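Long-range contacts in putative DD-carboxypeptidase TP_0574 (Treponema pallidum, PDB 1O75), which shows zinc-stimulated carboxypeptidase activity on synthetic depsipeptides, may trim peptidoglycan, and binds penicillin: residues B[58-66]-B[129-137]; B[357-365]-B[374-382]. The protein carries 2 engineered substitutions. All coordinates share one frame; numbering follows the deposited sequence.

Interaction 1 (B[58-66]-B[129-137]); sequences HGHGAFRQQ and VALADRASS
The F63 ring lies flat over the backbone of D133, whose CA sits 3.4 Å from the ring centroid and only 6° off its normal, a CH-pi contact. The D133 carboxylate continues the layer: its plane is 13° from that of the ring, and D133 CG lies 3.6 Å from F63 CE2. With its CG anti to the backbone N (chi1 167°), F63 reaches from the helix to the loop, where L131 O meets the ring edge in its plane. I120 and F122 of strand 120-124 also pack on this ring.

One turn further along, the Q66 amide grips both polar backbone atoms of L131. Q66 OE1 takes the L131 N-H at 2.8 Å on an in-plane lone pair, while Q66 NE2 donates to L131 O at 2.9 Å; the pair of bonds fixes the rotation of the amide. Beside it the L131 CD1 methyl presses tightly on A62 CB, 3.5 Å away. At the other end R134 CA lies over one face of the H60 imidazole, A135 O is at its edge, and a water joins H60 O to R134 N, the latter bond weak.

The arrangement is thus a short helix with G59 at its N-cap position, G59 O accepting F63 N, laid across a loop containing a type II turn, A132 to A135, within domain A of Tp47.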
ATOM      1  N   HIS B  58       5.252  17.227  -7.248  1.00 57.12           N
ATOM      2  CA  HIS B  58       3.805  17.400  -7.125  1.00 58.42           C
ATOM      3  C   HIS B  58       3.381  18.165  -5.869  1.00 57.89           C
ATOM      4  O   HIS B  58       2.372  18.873  -5.880  1.00 57.60           O
ATOM      5  CB  HIS B  58       3.164  16.015  -7.076  1.00 61.00           C
ATOM      6  CG  HIS B  58       3.877  15.070  -6.152  1.00 62.82           C
ATOM      7  ND1 HIS B  58       5.132  14.564  -6.428  1.00 62.55           N
ATOM      8  CD2 HIS B  58       3.552  14.612  -4.920  1.00 61.69           C
ATOM      9  CE1 HIS B  58       5.548  13.840  -5.405  1.00 62.96           C
ATOM     10  NE2 HIS B  58       4.609  13.854  -4.476  1.00 62.00           N
ATOM     11  N   GLY B  59       4.127  17.977  -4.778  1.00 56.57           N
ATOM     12  CA  GLY B  59       3.806  18.656  -3.534  1.00 53.27           C
ATOM     13  C   GLY B  59       3.379  17.770  -2.372  1.00 51.93           C
ATOM     14  O   GLY B  59       3.284  18.251  -1.235  1.00 51.77           O
ATOM     15  N   HIS B  60       3.106  16.488  -2.624  1.00 48.64           N
ATOM     16  CA  HIS B  60       2.690  15.618  -1.529  1.00 45.17           C
ATOM     17  C   HIS B  60       3.813  15.460  -0.519  1.00 42.23           C
ATOM     18  O   HIS B  60       3.572  15.386   0.676  1.00 38.67           O
ATOM     19  CB  HIS B  60       2.250  14.255  -2.050  1.00 46.61           C
ATOM     20  CG  HIS B  60       0.984  14.302  -2.847  1.00 50.56           C
ATOM     21  ND1 HIS B  60       0.328  13.167  -3.274  1.00 52.79           N
ATOM     22  CD2 HIS B  60       0.267  15.353  -3.318  1.00 51.18           C
ATOM     23  CE1 HIS B  60      -0.739  13.516  -3.976  1.00 52.57           C
ATOM     24  NE2 HIS B  60      -0.798  14.836  -4.016  1.00 52.10           N
ATOM     25  N   GLY B  61       5.043  15.415  -1.010  1.00 39.10           N
ATOM     26  CA  GLY B  61       6.173  15.289  -0.111  1.00 38.05           C
ATOM     27  C   GLY B  61       6.339  16.589   0.663  1.00 36.45           C
ATOM     28  O   GLY B  61       6.786  16.592   1.819  1.00 34.83           O
ATOM     29  N   ALA B  62       5.969  17.701   0.027  1.00 32.42           N
ATOM     30  CA  ALA B  62       6.097  18.994   0.672  1.00 31.07           C
ATOM     31  C   ALA B  62       5.255  19.043   1.946  1.00 29.00           C
ATOM     32  O   ALA B  62       5.712  19.541   2.958  1.00 27.81           O
ATOM     33  CB  ALA B  62       5.696  20.119  -0.291  1.00 30.99           C
ATOM     34  N   PHE B  63       4.032  18.526   1.901  1.00 27.22           N
ATOM     35  CA  PHE B  63       3.184  18.529   3.090  1.00 27.50           C
ATOM     36  C   PHE B  63       3.846  17.759   4.230  1.00 27.70           C
ATOM     37  O   PHE B  63       3.881  18.208   5.372  1.00 28.47           O
ATOM     38  CB  PHE B  63       1.826  17.868   2.801  1.00 27.13           C
ATOM     39  CG  PHE B  63       1.041  17.557   4.048  1.00 27.97           C
ATOM     40  CD1 PHE B  63       0.363  18.569   4.733  1.00 29.82           C
ATOM     41  CD2 PHE B  63       0.996  16.255   4.560  1.00 29.10           C
ATOM     42  CE1 PHE B  63      -0.353  18.291   5.918  1.00 30.82           C
ATOM     43  CE2 PHE B  63       0.285  15.964   5.738  1.00 26.16           C
ATOM     44  CZ  PHE B  63      -0.394  16.981   6.421  1.00 29.85           C
ATOM     45  N   ARG B  64       4.341  16.571   3.915  1.00 27.76           N
ATOM     46  CA  ARG B  64       5.009  15.734   4.931  1.00 27.40           C
ATOM     47  C   ARG B  64       6.241  16.388   5.533  1.00 26.38           C
ATOM     48  O   ARG B  64       6.469  16.284   6.737  1.00 28.71           O
ATOM     49  CB  ARG B  64       5.429  14.403   4.321  1.00 27.82           C
ATOM     50  CG  ARG B  64       4.269  13.540   3.870  1.00 32.36           C
ATOM     51  CD  ARG B  64       4.777  12.292   3.149  1.00 34.58           C
ATOM     52  NE  ARG B  64       3.702  11.766   2.343  1.00 41.80           N
ATOM     53  CZ  ARG B  64       3.757  11.612   1.030  1.00 40.92           C
ATOM     54  NH1 ARG B  64       4.850  11.936   0.361  1.00 40.21           N
ATOM     55  NH2 ARG B  64       2.696  11.149   0.387  1.00 44.78           N
ATOM     56  N   GLN B  65       7.039  17.070   4.718  1.00 25.55           N
ATOM     57  CA  GLN B  65       8.262  17.685   5.244  1.00 28.58           C
ATOM     58  C   GLN B  65       8.126  19.026   5.950  1.00 28.33           C
ATOM     59  O   GLN B  65       9.025  19.430   6.680  1.00 27.80           O
ATOM     60  CB  GLN B  65       9.286  17.823   4.122  1.00 31.94           C
ATOM     61  CG  GLN B  65       9.725  16.484   3.538  1.00 33.93           C
ATOM     62  CD  GLN B  65      10.720  16.674   2.427  1.00 39.46           C
ATOM     63  OE1 GLN B  65      11.932  16.741   2.670  1.00 41.27           O
ATOM     64  NE2 GLN B  65      10.220  16.806   1.201  1.00 36.64           N
ATOM     65  N   GLN B  66       6.999  19.711   5.754  1.00 28.94           N
ATOM     66  CA  GLN B  66       6.815  21.037   6.359  1.00 27.50           C
ATOM     67  C   GLN B  66       6.822  21.005   7.868  1.00 26.64           C
ATOM     68  O   GLN B  66       7.016  22.031   8.520  1.00 27.16           O
ATOM     69  CB  GLN B  66       5.488  21.679   5.879  1.00 28.62           C
ATOM     70  CG  GLN B  66       4.250  21.165   6.619  1.00 27.38           C
ATOM     71  CD  GLN B  66       2.969  21.808   6.078  1.00 30.44           C
ATOM     72  OE1 GLN B  66       3.007  22.907   5.556  1.00 28.42           O
ATOM     73  NE2 GLN B  66       1.844  21.118   6.215  1.00 29.31           N
ATOM     74  N   VAL B 129       3.319  29.419   4.673  1.00 34.81           N
ATOM     75  CA  VAL B 129       2.003  28.829   4.474  1.00 36.75           C
ATOM     76  C   VAL B 129       2.026  27.445   5.095  1.00 36.78           C
ATOM     77  O   VAL B 129       3.108  26.866   5.307  1.00 36.20           O
ATOM     78  CB  VAL B 129       1.639  28.691   2.994  1.00 36.11           C
ATOM     79  CG1 VAL B 129       1.704  30.054   2.321  1.00 37.26           C
ATOM     80  CG2 VAL B 129       2.563  27.694   2.301  1.00 41.13           C
ATOM     81  N   ALA B 130       0.845  26.932   5.418  1.00 34.24           N
ATOM     82  CA  ALA B 130       0.714  25.600   5.984  1.00 34.86           C
ATOM     83  C   ALA B 130      -0.018  24.789   4.928  1.00 36.35           C
ATOM     84  O   ALA B 130      -1.210  25.009   4.674  1.00 35.37           O
ATOM     85  CB  ALA B 130      -0.079  25.637   7.278  1.00 31.83           C
ATOM     86  N   LEU B 131       0.699  23.868   4.286  1.00 34.03           N
ATOM     87  CA  LEU B 131       0.108  23.045   3.243  1.00 32.16           C
ATOM     88  C   LEU B 131      -0.902  22.082   3.862  1.00 32.91           C
ATOM     89  O   LEU B 131      -0.780  21.702   5.033  1.00 30.35           O
ATOM     90  CB  LEU B 131       1.202  22.249   2.512  1.00 31.22           C
ATOM     91  CG  LEU B 131       2.303  23.116   1.868  1.00 32.52           C
ATOM     92  CD1 LEU B 131       3.345  22.228   1.154  1.00 30.93           C
ATOM     93  CD2 LEU B 131       1.663  24.072   0.852  1.00 33.12           C
ATOM     94  N   ALA B 132      -1.904  21.701   3.074  1.00 32.14           N
ATOM     95  CA  ALA B 132      -2.918  20.750   3.531  1.00 31.98           C
ATOM     96  C   ALA B 132      -2.441  19.370   3.130  1.00 30.30           C
ATOM     97  O   ALA B 132      -1.640  19.235   2.214  1.00 31.98           O
ATOM     98  CB  ALA B 132      -4.271  21.033   2.851  1.00 33.80           C
ATOM     99  N   ASP B 133      -2.957  18.349   3.795  1.00 32.35           N
ATOM    100  CA  ASP B 133      -2.578  16.976   3.505  1.00 33.50           C
ATOM    101  C   ASP B 133      -2.803  16.714   2.023  1.00 34.69           C
ATOM    102  O   ASP B 133      -3.849  17.069   1.491  1.00 35.90           O
ATOM    103  CB  ASP B 133      -3.433  16.022   4.351  1.00 35.22           C
ATOM    104  CG  ASP B 133      -2.826  14.637   4.476  1.00 34.93           C
ATOM    105  OD1 ASP B 133      -2.095  14.198   3.564  1.00 36.95           O
ATOM    106  OD2 ASP B 133      -3.102  13.973   5.487  1.00 36.44           O
ATOM    107  N   ARG B 134      -1.838  16.068   1.366  1.00 34.10           N
ATOM    108  CA  ARG B 134      -1.905  15.760  -0.064  1.00 36.40           C
ATOM    109  C   ARG B 134      -2.052  17.022  -0.931  1.00 37.51           C
ATOM    110  O   ARG B 134      -2.579  16.967  -2.045  1.00 36.20           O
ATOM    111  CB  ARG B 134      -3.072  14.804  -0.366  1.00 38.89           C
ATOM    112  CG  ARG B 134      -2.954  13.412   0.292  1.00 38.15           C
ATOM    113  CD  ARG B 134      -4.042  12.483  -0.221  1.00 38.34           C
ATOM    114  NE  ARG B 134      -5.368  13.071  -0.014  1.00 42.12           N
ATOM    115  CZ  ARG B 134      -5.998  13.138   1.158  1.00 43.53           C
ATOM    116  NH1 ARG B 134      -5.437  12.638   2.259  1.00 43.83           N
ATOM    117  NH2 ARG B 134      -7.184  13.735   1.237  1.00 45.60           N
ATOM    118  N   ALA B 135      -1.567  18.148  -0.424  1.00 39.43           N
ATOM    119  CA  ALA B 135      -1.658  19.423  -1.144  1.00 39.32           C
ATOM    120  C   ALA B 135      -0.975  19.415  -2.495  1.00 37.16           C
ATOM    121  O   ALA B 135       0.090  18.841  -2.660  1.00 38.10           O
ATOM    122  CB  ALA B 135      -1.063  20.546  -0.292  1.00 41.94           C
ATOM    123  N   SER B 136      -1.595  20.064  -3.471  1.00 36.10           N
ATOM    124  CA  SER B 136      -1.004  20.165  -4.787  1.00 36.21           C
ATOM    125  C   SER B 136      -0.855  21.653  -5.144  1.00 34.36           C
ATOM    126  O   SER B 136      -0.333  22.000  -6.191  1.00 34.47           O
ATOM    127  CB  SER B 136      -1.881  19.438  -5.804  1.00 36.13           C
ATOM    128  OG  SER B 136      -3.224  19.860  -5.640  1.00 41.86           O
ATOM    129  N   SER B 137      -1.305  22.523  -4.253  1.00 35.08           N
ATOM    130  CA  SER B 137      -1.209  23.964  -4.497  1.00 36.88           C
ATOM    131  C   SER B 137      -1.166  24.700  -3.172  1.00 35.86           C
ATOM    132  O   SER B 137      -1.346  24.096  -2.117  1.00 36.92           O
ATOM    133  CB  SER B 137      -2.433  24.439  -5.295  1.00 37.01           C
ATOM    134  OG  SER B 137      -3.594  24.369  -4.474  1.00 37.82           O
TER
HETATM  135  O   HOH W   1       0.778  14.595   1.362  1.00 35.71           O

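Interaction 2 (B[357-365]-B[374-382])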
ATOM      1  N   THR B 357      24.216 -19.099 -11.384  1.00 80.20           N
ATOM      2  CA  THR B 357      23.718 -17.745 -11.178  1.00 79.16           C
ATOM      3  C   THR B 357      22.189 -17.709 -11.077  1.00 78.20           C
ATOM      4  O   THR B 357      21.622 -16.823 -10.433  1.00 77.63           O
ATOM      5  CB  THR B 357      24.192 -16.813 -12.321  1.00 79.36           C
ATOM      6  OG1 THR B 357      23.860 -15.453 -12.015  1.00 79.85           O
ATOM      7  CG2 THR B 357      23.531 -17.192 -13.618  1.00 80.50           C
ATOM      8  N   LEU B 358      21.523 -18.683 -11.695  1.00 77.51           N
ATOM      9  CA  LEU B 358      20.060 -18.744 -11.665  1.00 76.12           C
ATOM     10  C   LEU B 358      19.514 -19.682 -10.587  1.00 75.56           C
ATOM     11  O   LEU B 358      18.348 -20.076 -10.626  1.00 75.06           O
ATOM     12  CB  LEU B 358      19.517 -19.155 -13.040  1.00 74.98           C
ATOM     13  CG  LEU B 358      19.850 -18.206 -14.197  1.00 74.69           C
ATOM     14  CD1 LEU B 358      19.227 -18.718 -15.480  1.00 74.97           C
ATOM     15  CD2 LEU B 358      19.338 -16.805 -13.884  1.00 74.75           C
ATOM     16  N   MET B 359      20.362 -20.029  -9.623  1.00 75.82           N
ATOM     17  CA  MET B 359      19.966 -20.906  -8.524  1.00 75.86           C
ATOM     18  C   MET B 359      19.027 -20.160  -7.588  1.00 74.05           C
ATOM     19  O   MET B 359      19.288 -19.016  -7.217  1.00 73.76           O
ATOM     20  CB  MET B 359      21.196 -21.364  -7.726  1.00 79.82           C
ATOM     21  CG  MET B 359      22.164 -22.280  -8.474  1.00 83.78           C
ATOM     22  SD  MET B 359      21.523 -23.955  -8.722  1.00 88.50           S
ATOM     23  CE  MET B 359      21.815 -24.657  -7.084  1.00 86.99           C
ATOM     24  N   ASP B 360      17.935 -20.807  -7.201  1.00 71.94           N
ATOM     25  CA  ASP B 360      16.982 -20.181  -6.296  1.00 70.55           C
ATOM     26  C   ASP B 360      16.455 -18.849  -6.850  1.00 67.81           C
ATOM     27  O   ASP B 360      15.994 -17.997  -6.092  1.00 66.80           O
ATOM     28  CB  ASP B 360      17.638 -19.943  -4.932  1.00 72.66           C
ATOM     29  CG  ASP B 360      17.989 -21.237  -4.211  1.00 75.10           C
ATOM     30  OD1 ASP B 360      17.089 -21.827  -3.567  1.00 75.21           O
ATOM     31  OD2 ASP B 360      19.165 -21.665  -4.293  1.00 76.20           O
ATOM     32  N   ALA B 361      16.534 -18.669  -8.165  1.00 64.67           N
ATOM     33  CA  ALA B 361      16.042 -17.446  -8.784  1.00 62.19           C
ATOM     34  C   ALA B 361      14.521 -17.490  -8.864  1.00 61.19           C
ATOM     35  O   ALA B 361      13.921 -18.565  -8.871  1.00 60.72           O
ATOM     36  CB  ALA B 361      16.630 -17.284 -10.169  1.00 61.19           C
ATOM     37  N   ALA B 362      13.901 -16.316  -8.916  1.00 59.15           N
ATOM     38  CA  ALA B 362      12.451 -16.224  -8.997  1.00 57.46           C
ATOM     39  C   ALA B 362      12.072 -15.015  -9.845  1.00 57.55           C
ATOM     40  O   ALA B 362      12.898 -14.123 -10.068  1.00 56.45           O
ATOM     41  CB  ALA B 362      11.857 -16.095  -7.602  1.00 57.64           C
ATOM     42  N   VAL B 363      10.835 -14.981 -10.329  1.00 55.36           N
ATOM     43  CA  VAL B 363      10.412 -13.857 -11.145  1.00 55.00           C
ATOM     44  C   VAL B 363       8.988 -13.393 -10.878  1.00 54.68           C
ATOM     45  O   VAL B 363       8.165 -14.118 -10.313  1.00 53.83           O
ATOM     46  CB  VAL B 363      10.494 -14.182 -12.659  1.00 55.26           C
ATOM     47  CG1 VAL B 363      11.867 -14.726 -13.016  1.00 55.17           C
ATOM     48  CG2 VAL B 363       9.399 -15.174 -13.033  1.00 54.83           C
ATOM     49  N   ASP B 364       8.728 -12.157 -11.281  1.00 53.97           N
ATOM     50  CA  ASP B 364       7.403 -11.562 -11.209  1.00 54.66           C
ATOM     51  C   ASP B 364       7.198 -11.169 -12.669  1.00 54.82           C
ATOM     52  O   ASP B 364       8.176 -10.973 -13.397  1.00 56.78           O
ATOM     53  CB  ASP B 364       7.363 -10.285 -10.349  1.00 52.51           C
ATOM     54  CG  ASP B 364       7.540 -10.553  -8.863  1.00 52.69           C
ATOM     55  OD1 ASP B 364       7.196 -11.653  -8.385  1.00 49.78           O
ATOM     56  OD2 ASP B 364       8.016  -9.635  -8.165  1.00 51.18           O
ATOM     57  N   VAL B 365       5.953 -11.081 -13.114  1.00 54.11           N
ATOM     58  CA  VAL B 365       5.688 -10.666 -14.483  1.00 55.42           C
ATOM     59  C   VAL B 365       4.417  -9.850 -14.453  1.00 56.32           C
ATOM     60  O   VAL B 365       3.397 -10.306 -13.935  1.00 54.67           O
ATOM     61  CB  VAL B 365       5.489 -11.851 -15.437  1.00 56.43           C
ATOM     62  CG1 VAL B 365       5.207 -11.321 -16.841  1.00 57.02           C
ATOM     63  CG2 VAL B 365       6.731 -12.743 -15.439  1.00 56.13           C
ATOM     64  N   VAL B 374       2.264 -13.131 -12.834  1.00 59.97           N
ATOM     65  CA  VAL B 374       3.157 -14.106 -12.220  1.00 59.85           C
ATOM     66  C   VAL B 374       3.786 -13.490 -10.969  1.00 60.05           C
ATOM     67  O   VAL B 374       4.371 -12.410 -11.034  1.00 60.07           O
ATOM     68  CB  VAL B 374       4.276 -14.496 -13.223  1.00 60.22           C
ATOM     69  CG1 VAL B 374       5.291 -15.395 -12.565  1.00 60.26           C
ATOM     70  CG2 VAL B 374       3.663 -15.176 -14.443  1.00 60.22           C
ATOM     71  N   SER B 375       3.655 -14.165  -9.832  1.00 60.04           N
ATOM     72  CA  SER B 375       4.233 -13.673  -8.585  1.00 60.53           C
ATOM     73  C   SER B 375       5.199 -14.660  -7.965  1.00 61.12           C
ATOM     74  O   SER B 375       4.822 -15.783  -7.633  1.00 60.25           O
ATOM     75  CB  SER B 375       3.151 -13.361  -7.554  1.00 61.56           C
ATOM     76  OG  SER B 375       2.551 -12.108  -7.806  1.00 64.72           O
ATOM     77  N   ASP B 376       6.445 -14.224  -7.814  1.00 61.47           N
ATOM     78  CA  ASP B 376       7.492 -15.031  -7.206  1.00 61.89           C
ATOM     79  C   ASP B 376       7.527 -16.481  -7.681  1.00 62.40           C
ATOM     80  O   ASP B 376       7.519 -17.404  -6.872  1.00 62.13           O
ATOM     81  CB  ASP B 376       7.326 -15.000  -5.691  1.00 61.52           C
ATOM     82  CG  ASP B 376       8.588 -15.386  -4.969  1.00 61.64           C
ATOM     83  OD1 ASP B 376       9.658 -14.878  -5.370  1.00 60.55           O
ATOM     84  OD2 ASP B 376       8.511 -16.178  -4.005  1.00 61.35           O
ATOM     85  N   GLN B 377       7.565 -16.679  -8.991  1.00 63.52           N
ATOM     86  CA  GLN B 377       7.607 -18.029  -9.547  1.00 65.22           C
ATOM     87  C   GLN B 377       9.037 -18.492  -9.752  1.00 64.99           C
ATOM     88  O   GLN B 377       9.812 -17.840 -10.455  1.00 62.62           O
ATOM     89  CB  GLN B 377       6.860 -18.089 -10.885  1.00 66.30           C
ATOM     90  CG  GLN B 377       5.359 -18.076 -10.741  1.00 68.69           C
ATOM     91  CD  GLN B 377       4.870 -19.175  -9.824  1.00 70.46           C
ATOM     92  OE1 GLN B 377       5.115 -20.360 -10.067  1.00 71.38           O
ATOM     93  NE2 GLN B 377       4.177 -18.789  -8.759  1.00 71.53           N
ATOM     94  N   ALA B 378       9.380 -19.619  -9.133  1.00 66.24           N
ATOM     95  CA  ALA B 378      10.721 -20.179  -9.251  1.00 67.31           C
ATOM     96  C   ALA B 378      11.033 -20.369 -10.724  1.00 68.02           C
ATOM     97  O   ALA B 378      10.148 -20.687 -11.519  1.00 68.06           O
ATOM     98  CB  ALA B 378      10.803 -21.508  -8.519  1.00 67.79           C
ATOM     99  N   VAL B 379      12.290 -20.173 -11.090  1.00 68.49           N
ATOM    100  CA  VAL B 379      12.690 -20.311 -12.480  1.00 69.61           C
ATOM    101  C   VAL B 379      14.114 -20.831 -12.632  1.00 70.25           C
ATOM    102  O   VAL B 379      14.932 -20.735 -11.711  1.00 69.70           O
ATOM    103  CB  VAL B 379      12.541 -18.956 -13.218  1.00 69.60           C
ATOM    104  CG1 VAL B 379      13.487 -18.877 -14.395  1.00 70.23           C
ATOM    105  CG2 VAL B 379      11.113 -18.795 -13.697  1.00 69.75           C
ATOM    106  N   SER B 380      14.387 -21.392 -13.807  1.00 71.62           N
ATOM    107  CA  SER B 380      15.698 -21.936 -14.135  1.00 72.95           C
ATOM    108  C   SER B 380      16.068 -21.501 -15.547  1.00 74.05           C
ATOM    109  O   SER B 380      15.277 -20.853 -16.239  1.00 74.27           O
ATOM    110  CB  SER B 380      15.670 -23.464 -14.061  1.00 72.69           C
ATOM    111  OG  SER B 380      15.192 -23.896 -12.799  1.00 72.97           O
ATOM    112  N   LEU B 381      17.275 -21.861 -15.969  1.00 75.21           N
ATOM    113  CA  LEU B 381      17.765 -21.515 -17.296  1.00 76.21           C
ATOM    114  C   LEU B 381      16.983 -22.270 -18.379  1.00 77.02           C
ATOM    115  O   LEU B 381      16.587 -23.424 -18.184  1.00 77.61           O
ATOM    116  CB  LEU B 381      19.260 -21.843 -17.376  1.00 75.82           C
ATOM    117  CG  LEU B 381      20.048 -21.512 -18.641  1.00 76.54           C
ATOM    118  CD1 LEU B 381      19.937 -20.029 -18.980  1.00 75.96           C
ATOM    119  CD2 LEU B 381      21.499 -21.904 -18.414  1.00 76.23           C
ATOM    120  N   GLY B 382      16.749 -21.612 -19.512  1.00 77.59           N
ATOM    121  CA  GLY B 382      16.021 -22.246 -20.600  1.00 78.22           C
ATOM    122  C   GLY B 382      14.582 -21.784 -20.780  1.00 78.91           C
ATOM    123  O   GLY B 382      14.309 -20.593 -20.928  1.00 79.63           O
TER
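V363 meets two consecutive residues, D376 and Q377, across an antiparallel beta hairpin, and this pairing is a G1 beta bulge, a one-residue slip in the register. V363 and Q377 form a hydrogen-bonded pair: V363 O accepts Q377 N at 2.9 Å in its carbonyl plane, and V363 N donates to Q377 O. Toward the hairpin turn, V365 and V374 make the next such pair, again with two backbone bonds.

The additional residue leaves D376 N close to V363 O but badly angled for a bond to it. The neighbouring side chain supplies the acceptor instead: D364 OD1 takes the D376 N-H at 2.7 Å, nearly straight at 169°. D364 CG lies beside its own backbone N (chi1 -70°), which brings the carboxylate over to the opposite strand. R401, from strand 396-401, ties D364 to the bulge residue D376 through salt bridges to D364 OD2 and D376 OD1, and its positive charge probably eases the proximity of the two carboxylates.

V363, V365 and V374 share the face away from A362 and A378. V365 and V374 run alongside each other in the same direction, V365 CB 3.7 Å from V374 CB. V363 CG2 touches V374 CG1 and also reaches V379 CG2, 4.1 Å away; V363 and V379 meet roughly perpendicularly. L348 and I350 of strand 347-351 pack on V363 and V379 respectively, consistent with this face being turned toward that strand.

Beyond the last backbone bond, from V379 N to A361 O, lies a type II turn from L358 to A361 that brings the chain into the first strand. There L358 CD1 reaches over the backbone of L381 and rests 3.7 Å from L381 CB.

From the N terminus the chain first enters 58-66, then runs through a largely beta-stranded excursion of 62 residues before 129-137 returns to close interaction 1. The contact ties helix 60-65 to the connection between strands 120-124 and 137-140, in the region of domain A. Interaction 2 opens much later, at 357-365, and closes after only eight intervening residues, centred on one hairpin of the four-stranded C-terminal sheet. The two contacts are in series, so they neither nest nor cross. The centres of interaction 1 and interaction 2 are about 41 Å apart, and the nearest atoms of interactions 1 and 2 about 23 Å apart. Together they contrast a distant closure with a local one in a four-domain protein.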